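Local coordinates for cellulosomal scaffoldin (Acetivibrio cellulolyticus, PDB 3ZUC), which probably binds crystalline cellulose through this family 3b carbohydrate-binding module, one domain of a larger cellulosomal scaffoldin, at residues Val8-Ala13 with Asp137-Tyr142; Thr48-Lys53 with Gln120-Ser125; Phe57-Ser62 with Ser67-Thr72. All coordinates share one frame; numbering follows the deposited sequence.

Contact 1: residues Val8-Ala13 with Asp137-Tyr142; sequences VEFFNA and DKVTAY
V8 and F10 of strand 6-12 meet V139 and A141 in a purely apolar, face-to-face contact between the two sheets of the CBM3 beta-sandwich. V8 and F10 send their side chains inward while E9 between them turns outward; V139 and A141 likewise face inward on either side of T140 in sequence. The F10 ring carries the central interaction. Its CG lies anti to the backbone N (chi1 -176°), which sets the ring beneath V139, and V139 CG1 settles above its centre in a CH-pi contact, 4.1 Å from the ring centroid and 10° off the normal. The other methyl of V139 divides itself between two neighbours, CG2 lying 4.1 Å from V8 CG1 and equally near F10 CB. One step along, V8 CG2 rests 3.9 Å from A141 CB. V8 thus uses one branch for each of two residues of 137-142, and all four side chains are buried. F26 of strand 24-30 meets the F10 ring edge-to-face, and W136 and Y45 also pack against it; W149 of strand 146-149 touches both V8 and A141, while L43 and Y45 of strand 42-47 touch A141 and V139 respectively.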
loop_
_atom_site.group_PDB
_atom_site.type_symbol
_atom_site.label_atom_id
_atom_site.label_comp_id
_atom_site.label_asym_id
_atom_site.label_seq_id
_atom_site.Cartn_x
_atom_site.Cartn_y
_atom_site.Cartn_z
ATOM N N VAL A 8 -9.827 -3.924 -1.969
ATOM C CA VAL A 8 -8.780 -3.274 -1.216
ATOM C C VAL A 8 -9.395 -2.241 -0.290
ATOM O O VAL A 8 -10.120 -1.343 -0.725
ATOM C CB VAL A 8 -7.753 -2.607 -2.163
ATOM C CG1 VAL A 8 -6.638 -1.974 -1.353
ATOM C CG2 VAL A 8 -7.207 -3.627 -3.147
ATOM N N GLU A 9 -9.133 -2.388 0.996
ATOM C CA GLU A 9 -9.510 -1.408 1.992
ATOM C C GLU A 9 -8.223 -0.867 2.632
ATOM O O GLU A 9 -7.170 -1.522 2.589
ATOM C CB GLU A 9 -10.383 -2.049 3.062
ATOM C CG GLU A 9 -11.699 -2.600 2.593
ATOM C CD GLU A 9 -12.264 -3.489 3.675
ATOM O OE1 GLU A 9 -11.888 -4.669 3.734
ATOM O OE2 GLU A 9 -13.016 -2.989 4.532
ATOM N N PHE A 10 -8.324 0.293 3.272
ATOM C CA PHE A 10 -7.141 0.990 3.698
ATOM C C PHE A 10 -7.456 1.941 4.847
ATOM O O PHE A 10 -8.555 2.503 4.896
ATOM C CB PHE A 10 -6.587 1.823 2.518
ATOM C CG PHE A 10 -5.290 2.523 2.841
ATOM C CD1 PHE A 10 -4.099 1.825 2.807
ATOM C CD2 PHE A 10 -5.272 3.844 3.243
ATOM C CE1 PHE A 10 -2.918 2.418 3.188
ATOM C CE2 PHE A 10 -4.080 4.441 3.609
ATOM C CZ PHE A 10 -2.924 3.706 3.588
ATOM N N PHE A 11 -6.469 2.183 5.714
ATOM C CA PHE A 11 -6.437 3.383 6.544
ATOM C C PHE A 11 -5.002 3.621 6.984
ATOM O O PHE A 11 -4.128 2.768 6.819
ATOM C CB PHE A 11 -7.423 3.354 7.733
ATOM C CG PHE A 11 -7.065 2.431 8.885
ATOM C CD1 PHE A 11 -7.220 1.065 8.787
ATOM C CD2 PHE A 11 -6.652 2.955 10.092
ATOM C CE1 PHE A 11 -6.961 0.223 9.858
ATOM C CE2 PHE A 11 -6.383 2.124 11.176
ATOM C CZ PHE A 11 -6.546 0.762 11.064
ATOM N N ASN A 12 -4.763 4.812 7.523
ATOM C CA ASN A 12 -3.470 5.192 8.054
ATOM C C ASN A 12 -3.447 5.016 9.567
ATOM O O ASN A 12 -4.309 5.576 10.264
ATOM C CB ASN A 12 -3.186 6.674 7.749
ATOM C CG ASN A 12 -2.926 6.925 6.275
ATOM O OD1 ASN A 12 -3.844 7.178 5.495
ATOM N ND2 ASN A 12 -1.662 6.812 5.877
ATOM N N ALA A 13 -2.482 4.269 10.101
ATOM C CA ALA A 13 -2.472 4.013 11.553
ATOM C C ALA A 13 -2.070 5.217 12.372
ATOM O O ALA A 13 -2.407 5.286 13.551
ATOM C CB ALA A 13 -1.576 2.844 11.915
ATOM N N ASP A 137 -10.110 4.381 -3.007
ATOM C CA ASP A 137 -9.654 4.325 -4.396
ATOM C C ASP A 137 -8.415 5.166 -4.650
ATOM O O ASP A 137 -7.951 5.245 -5.788
ATOM C CB ASP A 137 -10.788 4.702 -5.373
ATOM C CG ASP A 137 -11.199 6.163 -5.306
ATOM O OD1 ASP A 137 -10.539 6.964 -4.627
ATOM O OD2 ASP A 137 -12.204 6.504 -5.978
ATOM N N LYS A 138 -7.820 5.719 -3.593
ATOM C CA LYS A 138 -6.614 6.539 -3.721
ATOM C C LYS A 138 -5.345 5.746 -3.420
ATOM O O LYS A 138 -4.256 6.307 -3.495
ATOM C CB LYS A 138 -6.700 7.779 -2.837
ATOM C CG LYS A 138 -7.897 8.657 -3.117
ATOM C CD LYS A 138 -7.940 9.084 -4.544
ATOM C CE LYS A 138 -9.068 10.098 -4.808
ATOM N NZ LYS A 138 -10.449 9.588 -4.705
ATOM N N VAL A 139 -5.483 4.468 -3.091
ATOM C CA VAL A 139 -4.399 3.495 -3.210
ATOM C C VAL A 139 -4.745 2.578 -4.379
ATOM O O VAL A 139 -5.920 2.434 -4.727
ATOM C CB VAL A 139 -4.157 2.691 -1.905
ATOM C CG1 VAL A 139 -3.634 3.602 -0.820
ATOM C CG2 VAL A 139 -5.429 1.953 -1.452
ATOM N N THR A 140 -3.726 1.992 -4.986
ATOM C CA THR A 140 -3.952 1.103 -6.118
ATOM C C THR A 140 -3.394 -0.280 -5.854
ATOM O O THR A 140 -2.489 -0.468 -5.019
ATOM C CB THR A 140 -3.400 1.695 -7.428
ATOM O OG1 THR A 140 -2.013 1.955 -7.223
ATOM C CG2 THR A 140 -4.133 2.973 -7.829
ATOM N N ALA A 141 -3.932 -1.256 -6.578
ATOM C CA ALA A 141 -3.402 -2.610 -6.548
ATOM C C ALA A 141 -3.336 -3.140 -7.962
ATOM O O ALA A 141 -4.052 -2.669 -8.859
ATOM C CB ALA A 141 -4.265 -3.543 -5.698
ATOM N N TYR A 142 -2.472 -4.130 -8.130
ATOM C CA TYR A 142 -2.109 -4.705 -9.417
ATOM C C TYR A 142 -2.033 -6.206 -9.295
ATOM O O TYR A 142 -1.662 -6.727 -8.233
ATOM C CB TYR A 142 -0.717 -4.196 -9.871
ATOM C CG TYR A 142 -0.658 -2.697 -9.905
ATOM C CD1 TYR A 142 -0.477 -1.976 -8.731
ATOM C CD2 TYR A 142 -0.867 -1.985 -11.079
ATOM C CE1 TYR A 142 -0.542 -0.607 -8.713
ATOM C CE2 TYR A 142 -0.904 -0.602 -11.082
ATOM C CZ TYR A 142 -0.771 0.088 -9.882
ATOM O OH TYR A 142 -0.871 1.442 -9.816
#

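Contact 2: residues Thr48-Lys53 with Gln120-Ser125; sequences TVDGDK and QADDYS. With CA (calcium ion), chain B.
Torsions that place T48 OG1 between its own backbone N and carbonyl carbon (chi1 64°), and D122 CG likewise (chi1 71°), bring hydroxyl and carboxylate together from opposite directions beside a calcium ion. T48 OG1 donates to D122 OD2 at 2.7 Å, on the syn side but 32° out of the carboxylate plane, while D122 OD1 binds the metal. D123 provides a second link: its OD1 takes the T48 backbone N-H at 2.9 Å, a nearly straight bond arriving from above the carboxylate plane, and the same oxygen coordinates calcium. T48 grips the ion twice, through OG1 at 2.4 Å and its carbonyl O at 2.5 Å. D50 OD2 binds the calcium at 2.3 Å. A water on the ion at 2.5 Å also donates to D123 OD2, and N119 O completes seven oxygen ligands. Another water donates to D50 OD1 and, weakly, to D122 OD2. Three carboxylates converge here, D50 OD1 and D122 OD2 lying 4.3 Å apart; the dication probably offsets their mutual repulsion. Because most of the protein ligands come from two loops far apart in sequence, the ion ties these two connections of the module together.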
loop_
_atom_site.group_PDB
_atom_site.type_symbol
_atom_site.label_atom_id
_atom_site.label_comp_id
_atom_site.label_asym_id
_atom_site.label_seq_id
_atom_site.Cartn_x
_atom_site.Cartn_y
_atom_site.Cartn_z
ATOM N N THR A 48 3.786 12.875 -1.543
ATOM C CA THR A 48 4.864 13.822 -1.792
ATOM C C THR A 48 5.893 13.674 -0.675
ATOM O O THR A 48 5.539 13.698 0.512
ATOM C CB THR A 48 4.407 15.272 -1.908
ATOM O OG1 THR A 48 3.857 15.679 -0.660
ATOM C CG2 THR A 48 3.379 15.444 -3.012
ATOM N N VAL A 49 7.149 13.471 -1.045
ATOM C CA VAL A 49 8.174 13.099 -0.085
ATOM C C VAL A 49 8.572 14.210 0.887
ATOM O O VAL A 49 9.027 13.904 1.984
ATOM C CB VAL A 49 9.399 12.506 -0.837
ATOM C CG1 VAL A 49 10.148 13.561 -1.641
ATOM C CG2 VAL A 49 10.339 11.752 0.082
ATOM N N ASP A 50 8.412 15.477 0.485
ATOM C CA ASP A 50 8.764 16.612 1.351
ATOM C C ASP A 50 10.229 16.537 1.803
ATOM O O ASP A 50 10.538 16.552 3.004
ATOM C CB ASP A 50 7.827 16.699 2.551
ATOM C CG ASP A 50 6.411 16.959 2.149
ATOM O OD1 ASP A 50 6.197 18.021 1.505
ATOM O OD2 ASP A 50 5.522 16.167 2.472
ATOM N N GLY A 51 11.123 16.484 0.810
ATOM C CA GLY A 51 12.542 16.326 1.050
ATOM C C GLY A 51 12.946 14.886 0.785
ATOM O O GLY A 51 12.734 14.006 1.611
ATOM N N ASP A 52 13.504 14.644 -0.391
ATOM C CA ASP A 52 13.844 13.291 -0.822
ATOM C C ASP A 52 15.042 12.795 -0.005
ATOM O O ASP A 52 16.032 13.489 0.174
ATOM C CB ASP A 52 14.178 13.280 -2.310
ATOM C CG ASP A 52 14.294 11.887 -2.920
ATOM O OD1 ASP A 52 13.750 10.929 -2.360
ATOM O OD2 ASP A 52 14.932 11.775 -4.011
ATOM N N LYS A 53 14.912 11.574 0.501
ATOM C CA LYS A 53 15.963 10.872 1.219
ATOM C C LYS A 53 15.761 9.391 0.917
ATOM O O LYS A 53 14.672 8.969 0.510
ATOM C CB LYS A 53 15.847 11.071 2.739
ATOM C CG LYS A 53 15.919 12.523 3.188
ATOM C CD LYS A 53 17.322 13.112 3.017
ATOM C CE LYS A 53 17.376 14.615 3.191
ATOM N NZ LYS A 53 16.850 15.057 4.517
ATOM N N GLN A 120 2.092 14.713 5.760
ATOM C CA GLN A 120 1.123 13.755 5.238
ATOM C C GLN A 120 -0.060 14.431 4.557
ATOM O O GLN A 120 -0.731 13.822 3.716
ATOM C CB GLN A 120 0.605 12.823 6.331
ATOM C CG GLN A 120 1.690 12.060 7.044
ATOM C CD GLN A 120 1.154 10.785 7.649
ATOM O OE1 GLN A 120 0.970 9.801 6.926
ATOM N NE2 GLN A 120 0.863 10.798 8.947
ATOM N N ALA A 121 -0.363 15.672 4.948
ATOM C CA ALA A 121 -1.641 16.263 4.601
ATOM C C ALA A 121 -1.862 16.404 3.101
ATOM O O ALA A 121 -3.011 16.360 2.657
ATOM C CB ALA A 121 -1.791 17.626 5.266
ATOM N N ASP A 122 -0.789 16.594 2.334
ATOM C CA ASP A 122 -0.905 16.758 0.891
ATOM C C ASP A 122 -0.761 15.465 0.098
ATOM O O ASP A 122 -0.761 15.514 -1.128
ATOM C CB ASP A 122 0.082 17.799 0.370
ATOM C CG ASP A 122 1.532 17.333 0.398
ATOM O OD1 ASP A 122 1.875 16.491 1.253
ATOM O OD2 ASP A 122 2.326 17.838 -0.432
ATOM N N ASP A 123 -0.643 14.318 0.759
ATOM C CA ASP A 123 -0.365 13.095 0.037
ATOM C C ASP A 123 -1.618 12.530 -0.619
ATOM O O ASP A 123 -2.651 12.377 0.029
ATOM C CB ASP A 123 0.224 12.055 0.990
ATOM C CG ASP A 123 1.597 12.447 1.517
ATOM O OD1 ASP A 123 2.252 13.304 0.877
ATOM O OD2 ASP A 123 2.014 11.854 2.549
ATOM N N TYR A 124 -1.500 12.144 -1.881
ATOM C CA TYR A 124 -2.621 11.619 -2.654
ATOM C C TYR A 124 -3.332 10.477 -1.921
ATOM O O TYR A 124 -4.563 10.431 -1.892
ATOM C CB TYR A 124 -2.108 11.142 -4.015
ATOM C CG TYR A 124 -3.119 10.550 -4.948
ATOM C CD1 TYR A 124 -3.393 9.190 -4.975
ATOM C CD2 TYR A 124 -3.746 11.349 -5.876
ATOM C CE1 TYR A 124 -4.281 8.649 -5.873
ATOM C CE2 TYR A 124 -4.636 10.827 -6.783
ATOM C CZ TYR A 124 -4.914 9.479 -6.779
ATOM O OH TYR A 124 -5.817 8.978 -7.690
ATOM N N SER A 125 -2.573 9.547 -1.349
ATOM C CA SER A 125 -3.163 8.366 -0.734
ATOM C C SER A 125 -3.551 8.522 0.745
ATOM O O SER A 125 -4.156 7.605 1.306
ATOM C CB SER A 125 -2.230 7.167 -0.867
ATOM O OG SER A 125 -1.996 6.802 -2.214
HETATM CA CA CA B . 3.723 14.985 1.620
HETATM O O HOH W 1 3.948 19.404 1.522
HETATM O O HOH W 2 4.396 13.045 2.991
#

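Contact 3: residues Phe57-Ser62 with Ser67-Thr72; sequences FWCDWS and SNVTGT
C59 and V69 meet side by side where residues 57-61 and 69-72, on edge strands of different sheets, run antiparallel at 160°, their axes 6.1 Å apart. C59 CB lies 3.8 Å from V69 CB, and the sulfur, SG anti to the backbone N (chi1 178°), continues alongside the same valine. V69 CG2 reaches on to S62 CB. The F57 ring comes in from the next inward-facing position of its strand: V69 CG1 meets it at the edge near the ring plane, 4.2 Å from CE2, whereas CD2 lies 3.5 Å from G71 N. With no side chain at G71, the phenyl group fits closely against the backbone.

In the next shell three waters bridge the facing backbones, which do not pair directly. One accepts from F57 N and donates to G71 O at 2.8 Å; a second donates to F57 O and accepts from G71 N, and lies in plane at the ring edge; the third joins C59 N to V69 O, donating at 2.7 Å. Farther out, L87 and I89 of strand 83-91 pack on F57, V106 of strand 102-112 lies against V69, and S62 OG hydrogen-bonds to E105 O. A classic beta bulge at D60 and W61, opposite Q107, lies at the end of strand 55-61. The seam is therefore mixed: apolar side chains pack on its inner side, while water satisfies backbone groups that direct pairing would otherwise use.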
loop_
_atom_site.group_PDB
_atom_site.type_symbol
_atom_site.label_atom_id
_atom_site.label_comp_id
_atom_site.label_asym_id
_atom_site.label_seq_id
_atom_site.Cartn_x
_atom_site.Cartn_y
_atom_site.Cartn_z
ATOM N N PHE A 57 10.837 0.699 3.879
ATOM C CA PHE A 57 9.560 0.133 4.289
ATOM C C PHE A 57 9.798 -1.104 5.148
ATOM O O PHE A 57 10.612 -1.959 4.804
ATOM C CB PHE A 57 8.760 -0.263 3.041
ATOM C CG PHE A 57 7.468 -0.994 3.345
ATOM C CD1 PHE A 57 6.343 -0.308 3.728
ATOM C CD2 PHE A 57 7.396 -2.370 3.273
ATOM C CE1 PHE A 57 5.158 -0.972 3.993
ATOM C CE2 PHE A 57 6.197 -3.040 3.546
ATOM C CZ PHE A 57 5.095 -2.339 3.914
ATOM N N TRP A 58 9.014 -1.200 6.218
ATOM C CA TRP A 58 8.961 -2.391 7.040
ATOM C C TRP A 58 7.525 -2.882 7.084
ATOM O O TRP A 58 6.614 -2.111 7.352
ATOM C CB TRP A 58 9.411 -2.078 8.469
ATOM C CG TRP A 58 10.789 -1.497 8.578
ATOM C CD1 TRP A 58 11.982 -2.161 8.655
ATOM C CD2 TRP A 58 11.117 -0.099 8.640
ATOM N NE1 TRP A 58 13.028 -1.256 8.750
ATOM C CE2 TRP A 58 12.518 0.010 8.734
ATOM C CE3 TRP A 58 10.366 1.070 8.595
ATOM C CZ2 TRP A 58 13.171 1.245 8.812
ATOM C CZ3 TRP A 58 11.016 2.289 8.670
ATOM C CH2 TRP A 58 12.399 2.364 8.771
ATOM N N CYS A 59 7.320 -4.170 6.852
ATOM C CA CYS A 59 6.042 -4.794 7.175
ATOM C C CYS A 59 6.166 -5.327 8.590
ATOM O O CYS A 59 6.994 -6.198 8.861
ATOM C CB CYS A 59 5.704 -5.905 6.191
ATOM S SG CYS A 59 4.131 -6.719 6.616
ATOM N N ASP A 60 5.383 -4.772 9.498
ATOM C CA ASP A 60 5.410 -5.221 10.882
ATOM C C ASP A 60 4.575 -6.466 11.085
ATOM O O ASP A 60 4.918 -7.310 11.922
ATOM C CB ASP A 60 4.954 -4.107 11.797
ATOM C CG ASP A 60 5.883 -2.921 11.765
ATOM O OD1 ASP A 60 7.118 -3.095 11.702
ATOM O OD2 ASP A 60 5.371 -1.795 11.788
ATOM N N TRP A 61 3.506 -6.611 10.324
ATOM C CA TRP A 61 2.636 -7.749 10.499
ATOM C C TRP A 61 1.793 -7.977 9.257
ATOM O O TRP A 61 1.184 -7.050 8.700
ATOM C CB TRP A 61 1.722 -7.564 11.723
ATOM C CG TRP A 61 0.664 -8.607 11.780
ATOM C CD1 TRP A 61 0.818 -9.934 12.045
ATOM C CD2 TRP A 61 -0.728 -8.403 11.544
ATOM N NE1 TRP A 61 -0.401 -10.569 11.972
ATOM C CE2 TRP A 61 -1.368 -9.646 11.671
ATOM C CE3 TRP A 61 -1.496 -7.279 11.226
ATOM C CZ2 TRP A 61 -2.748 -9.798 11.479
ATOM C CZ3 TRP A 61 -2.848 -7.426 11.046
ATOM C CH2 TRP A 61 -3.465 -8.672 11.177
ATOM N N SER A 62 1.728 -9.241 8.862
ATOM C CA SER A 62 0.724 -9.725 7.949
ATOM C C SER A 62 0.544 -11.209 8.241
ATOM O O SER A 62 1.524 -11.895 8.506
ATOM C CB SER A 62 1.164 -9.587 6.494
ATOM O OG SER A 62 0.164 -10.048 5.601
ATOM N N SER A 67 7.943 -11.118 6.717
ATOM C CA SER A 67 9.171 -11.170 5.918
ATOM C C SER A 67 8.902 -11.408 4.431
ATOM O O SER A 67 9.793 -11.193 3.608
ATOM C CB SER A 67 10.133 -12.251 6.435
ATOM O OG SER A 67 9.612 -13.534 6.231
ATOM N N ASN A 68 7.684 -11.829 4.103
ATOM C CA ASN A 68 7.285 -12.062 2.724
ATOM C C ASN A 68 6.724 -10.811 2.051
ATOM O O ASN A 68 6.348 -10.869 0.887
ATOM C CB ASN A 68 6.265 -13.196 2.681
ATOM C CG ASN A 68 6.859 -14.482 3.138
ATOM O OD1 ASN A 68 7.969 -14.819 2.745
ATOM N ND2 ASN A 68 6.129 -15.233 3.937
ATOM N N VAL A 69 6.672 -9.692 2.772
ATOM C CA VAL A 69 6.089 -8.452 2.277
ATOM C C VAL A 69 7.168 -7.389 2.286
ATOM O O VAL A 69 7.723 -7.091 3.345
ATOM C CB VAL A 69 4.934 -8.014 3.186
ATOM C CG1 VAL A 69 4.308 -6.733 2.664
ATOM C CG2 VAL A 69 3.896 -9.122 3.348
ATOM N N THR A 70 7.500 -6.861 1.116
ATOM C CA THR A 70 8.584 -5.889 0.998
ATOM C C THR A 70 8.129 -4.668 0.210
ATOM O O THR A 70 7.116 -4.703 -0.498
ATOM C CB THR A 70 9.829 -6.511 0.363
ATOM O OG1 THR A 70 9.480 -7.036 -0.911
ATOM C CG2 THR A 70 10.398 -7.612 1.250
ATOM N N GLY A 71 8.882 -3.582 0.345
ATOM C CA GLY A 71 8.525 -2.330 -0.276
ATOM C C GLY A 71 9.717 -1.672 -0.919
ATOM O O GLY A 71 10.844 -1.738 -0.411
ATOM N N THR A 72 9.444 -0.977 -2.020
ATOM C CA THR A 72 10.413 -0.137 -2.694
ATOM C C THR A 72 9.753 1.194 -3.033
ATOM O O THR A 72 8.530 1.323 -2.975
ATOM C CB THR A 72 10.954 -0.796 -3.962
ATOM O OG1 THR A 72 9.853 -1.105 -4.803
ATOM C CG2 THR A 72 11.767 -2.038 -3.667
HETATM O O HOH W 3 12.330 -0.737 1.770
HETATM O O HOH W 4 10.725 -3.754 2.574
HETATM O O HOH W 5 9.033 -6.103 5.537
#

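In the fold
Taken together, the contacts illustrate how chemistry follows position in a beta-sandwich. Contact 1 is core, with every touching residue buried; contacts 2 and 3 are partly buried, at a loop end and along the strand edges. Contacts 1 and 3 both join the same two sheets, one across the faces through side chains alone, the other at their margins with water added. Contact 2 holds loops and relies on charge and metal coordination. It nevertheless touches contact 1: the K138 carbonyl probably accepts a hydrogen bond from S125 OG, and V139 packs on S125. Contact 3 touches neither, although its first segment closely follows 48-53 in sequence.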